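Local coordinates for protein racemase (Pseudovibrio sp. JE062, PDB 3MKC) that is an enzyme of the mandelate racemase/muconate lactonizing family, in the enolase superfamily, and is named as a racemase, at residues A[327-332]-A[336-341]. Residues are numbered along the deposited sequence; the frame is centred on the assembly and turned at random.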
# COMPACT_ATOMS: atom_id res chain seq x y z
N HIS A 327 8.30 -7.52 -0.44
CA HIS A 327 8.96 -8.00 0.76
C HIS A 327 7.91 -8.25 1.82
O HIS A 327 8.00 -9.22 2.58
CB HIS A 327 9.99 -6.98 1.24
CG HIS A 327 11.25 -6.98 0.42
ND1 HIS A 327 12.38 -7.67 0.81
CD2 HIS A 327 11.54 -6.40 -0.76
CE1 HIS A 327 13.32 -7.51 -0.11
NE2 HIS A 327 12.84 -6.74 -1.07
N TYR A 328 6.90 -7.39 1.86
CA TYR A 328 5.79 -7.53 2.80
C TYR A 328 5.06 -8.86 2.58
O TYR A 328 4.88 -9.65 3.50
CB TYR A 328 4.79 -6.38 2.62
CG TYR A 328 3.47 -6.65 3.31
CD1 TYR A 328 3.30 -6.39 4.66
CD2 TYR A 328 2.42 -7.26 2.61
CE1 TYR A 328 2.12 -6.75 5.32
CE2 TYR A 328 1.24 -7.62 3.26
CZ TYR A 328 1.10 -7.37 4.62
OH TYR A 328 -0.04 -7.77 5.28
N GLN A 329 4.65 -9.11 1.33
CA GLN A 329 3.91 -10.34 1.05
C GLN A 329 4.69 -11.61 1.37
O GLN A 329 4.10 -12.60 1.78
CB GLN A 329 3.44 -10.37 -0.41
CG GLN A 329 2.45 -11.50 -0.69
CD GLN A 329 1.09 -11.27 -0.06
OE1 GLN A 329 0.92 -10.39 0.79
NE2 GLN A 329 0.10 -12.07 -0.46
N PHE A 330 6.00 -11.58 1.19
CA PHE A 330 6.80 -12.76 1.49
C PHE A 330 6.91 -13.07 2.98
O PHE A 330 6.71 -14.21 3.40
CB PHE A 330 8.21 -12.61 0.91
CG PHE A 330 8.34 -13.17 -0.48
CD1 PHE A 330 8.34 -14.54 -0.69
CD2 PHE A 330 8.44 -12.32 -1.58
CE1 PHE A 330 8.43 -15.07 -1.98
CE2 PHE A 330 8.53 -12.83 -2.87
CZ PHE A 330 8.52 -14.22 -3.07
N ALA A 331 7.22 -12.06 3.78
CA ALA A 331 7.42 -12.28 5.21
C ALA A 331 6.24 -12.00 6.13
O ALA A 331 6.14 -12.61 7.20
CB ALA A 331 8.61 -11.46 5.68
N VAL A 332 5.36 -11.10 5.73
CA VAL A 332 4.23 -10.69 6.56
C VAL A 332 2.85 -11.06 6.05
O VAL A 332 1.98 -11.45 6.84
CB VAL A 332 4.26 -9.16 6.76
CG1 VAL A 332 3.25 -8.74 7.82
CG2 VAL A 332 5.67 -8.71 7.15
N PRO A 336 -3.85 -14.51 -0.05
CA PRO A 336 -3.42 -15.07 -1.34
C PRO A 336 -2.82 -14.05 -2.29
O PRO A 336 -1.99 -14.39 -3.14
CB PRO A 336 -4.70 -15.66 -1.92
CG PRO A 336 -5.58 -15.88 -0.73
CD PRO A 336 -5.31 -14.68 0.12
N TYR A 337 -3.25 -12.80 -2.17
CA TYR A 337 -2.77 -11.74 -3.04
C TYR A 337 -2.45 -10.47 -2.25
O TYR A 337 -2.70 -10.41 -1.04
CB TYR A 337 -3.83 -11.38 -4.09
CG TYR A 337 -4.45 -12.57 -4.78
CD1 TYR A 337 -3.71 -13.36 -5.66
CD2 TYR A 337 -5.80 -12.90 -4.58
CE1 TYR A 337 -4.28 -14.44 -6.32
CE2 TYR A 337 -6.39 -13.98 -5.24
CZ TYR A 337 -5.62 -14.74 -6.11
OH TYR A 337 -6.19 -15.81 -6.77
N PHE A 338 -1.90 -9.49 -2.95
CA PHE A 338 -1.57 -8.18 -2.39
C PHE A 338 -1.62 -7.20 -3.56
O PHE A 338 -1.38 -7.60 -4.70
CB PHE A 338 -0.18 -8.20 -1.72
CG PHE A 338 0.96 -8.39 -2.67
CD1 PHE A 338 1.83 -7.34 -2.95
CD2 PHE A 338 1.18 -9.62 -3.28
CE1 PHE A 338 2.91 -7.51 -3.82
CE2 PHE A 338 2.26 -9.80 -4.16
CZ PHE A 338 3.12 -8.74 -4.42
N GLU A 339 -1.96 -5.94 -3.30
CA GLU A 339 -2.07 -4.98 -4.39
C GLU A 339 -0.73 -4.58 -4.98
O GLU A 339 0.22 -4.27 -4.26
CB GLU A 339 -2.83 -3.72 -3.98
CG GLU A 339 -2.93 -2.69 -5.10
CD GLU A 339 -3.88 -1.54 -4.80
OE1 GLU A 339 -3.89 -1.07 -3.65
OE2 GLU A 339 -4.60 -1.11 -5.72
N TYR A 340 -0.68 -4.59 -6.31
CA TYR A 340 0.52 -4.23 -7.03
C TYR A 340 0.14 -3.52 -8.32
O TYR A 340 -0.83 -3.88 -8.98
CB TYR A 340 1.32 -5.49 -7.36
CG TYR A 340 2.75 -5.22 -7.76
CD1 TYR A 340 3.75 -5.13 -6.79
CD2 TYR A 340 3.11 -5.08 -9.10
CE1 TYR A 340 5.08 -4.90 -7.15
CE2 TYR A 340 4.43 -4.86 -9.47
CZ TYR A 340 5.41 -4.77 -8.50
OH TYR A 340 6.71 -4.54 -8.86
N VAL A 341 0.88 -2.48 -8.66
CA VAL A 341 0.64 -1.74 -9.88
C VAL A 341 1.83 -2.09 -10.76
O VAL A 341 2.98 -1.86 -10.40
CB VAL A 341 0.56 -0.22 -9.63
CG1 VAL A 341 1.85 0.28 -9.00
CG2 VAL A 341 0.29 0.52 -10.94
O HOH W 1 0.71 -13.97 -2.69
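Gln329 lies across one face of the Phe338 ring and carries nearly all of this contact. The aliphatic part of the glutamine packs tightly. Gln329 CB sits over the Phe338 ring in a CH-pi contact, 3.9 Å from the ring centroid and 17° off the ring normal. Next along the chain, Gln329 CG comes within 3.4 Å of Phe338 CD2. The Gln329 chain leaves the helix with CG anti to the backbone N (chi1 -170°) and then bends at chi2. This bend carries the amide past the ring to its CB side, where Gln329 OE1 lies 3.5 Å from Phe338 CB. The amide plane is turned 30° from the ring plane.

The Phe338 side chain also touches Ala325, one turn earlier on helix 319-331, and Pro140 of strand 137-143. The ring is thus wedged between the helix and the barrel wall.

The side toward Pro336 is looser and wetter. A water accepts from Gln329 NE2 at 3.0 Å and donates to Pro336 O at 2.8 Å. Gln329 NE2 also stands 3.3 Å from Tyr337 O. Pro336 is exposed, and the Tyr337 side chain starts away from the helix, with its hydroxyl hydrogen-bonded to Asp207.

The contact belongs to the C-terminal barrel domain of the enolase superfamily. It spans the short loop between helix 319-331 and strand 339-340, and that strand pairs in parallel with 137-143. One glutamine therefore does two jobs here. Its methylenes meet the aromatic face in the interior, while its amide nitrogen is linked through one water to the backbone of Pro336, at the edge of a largely apolar contact.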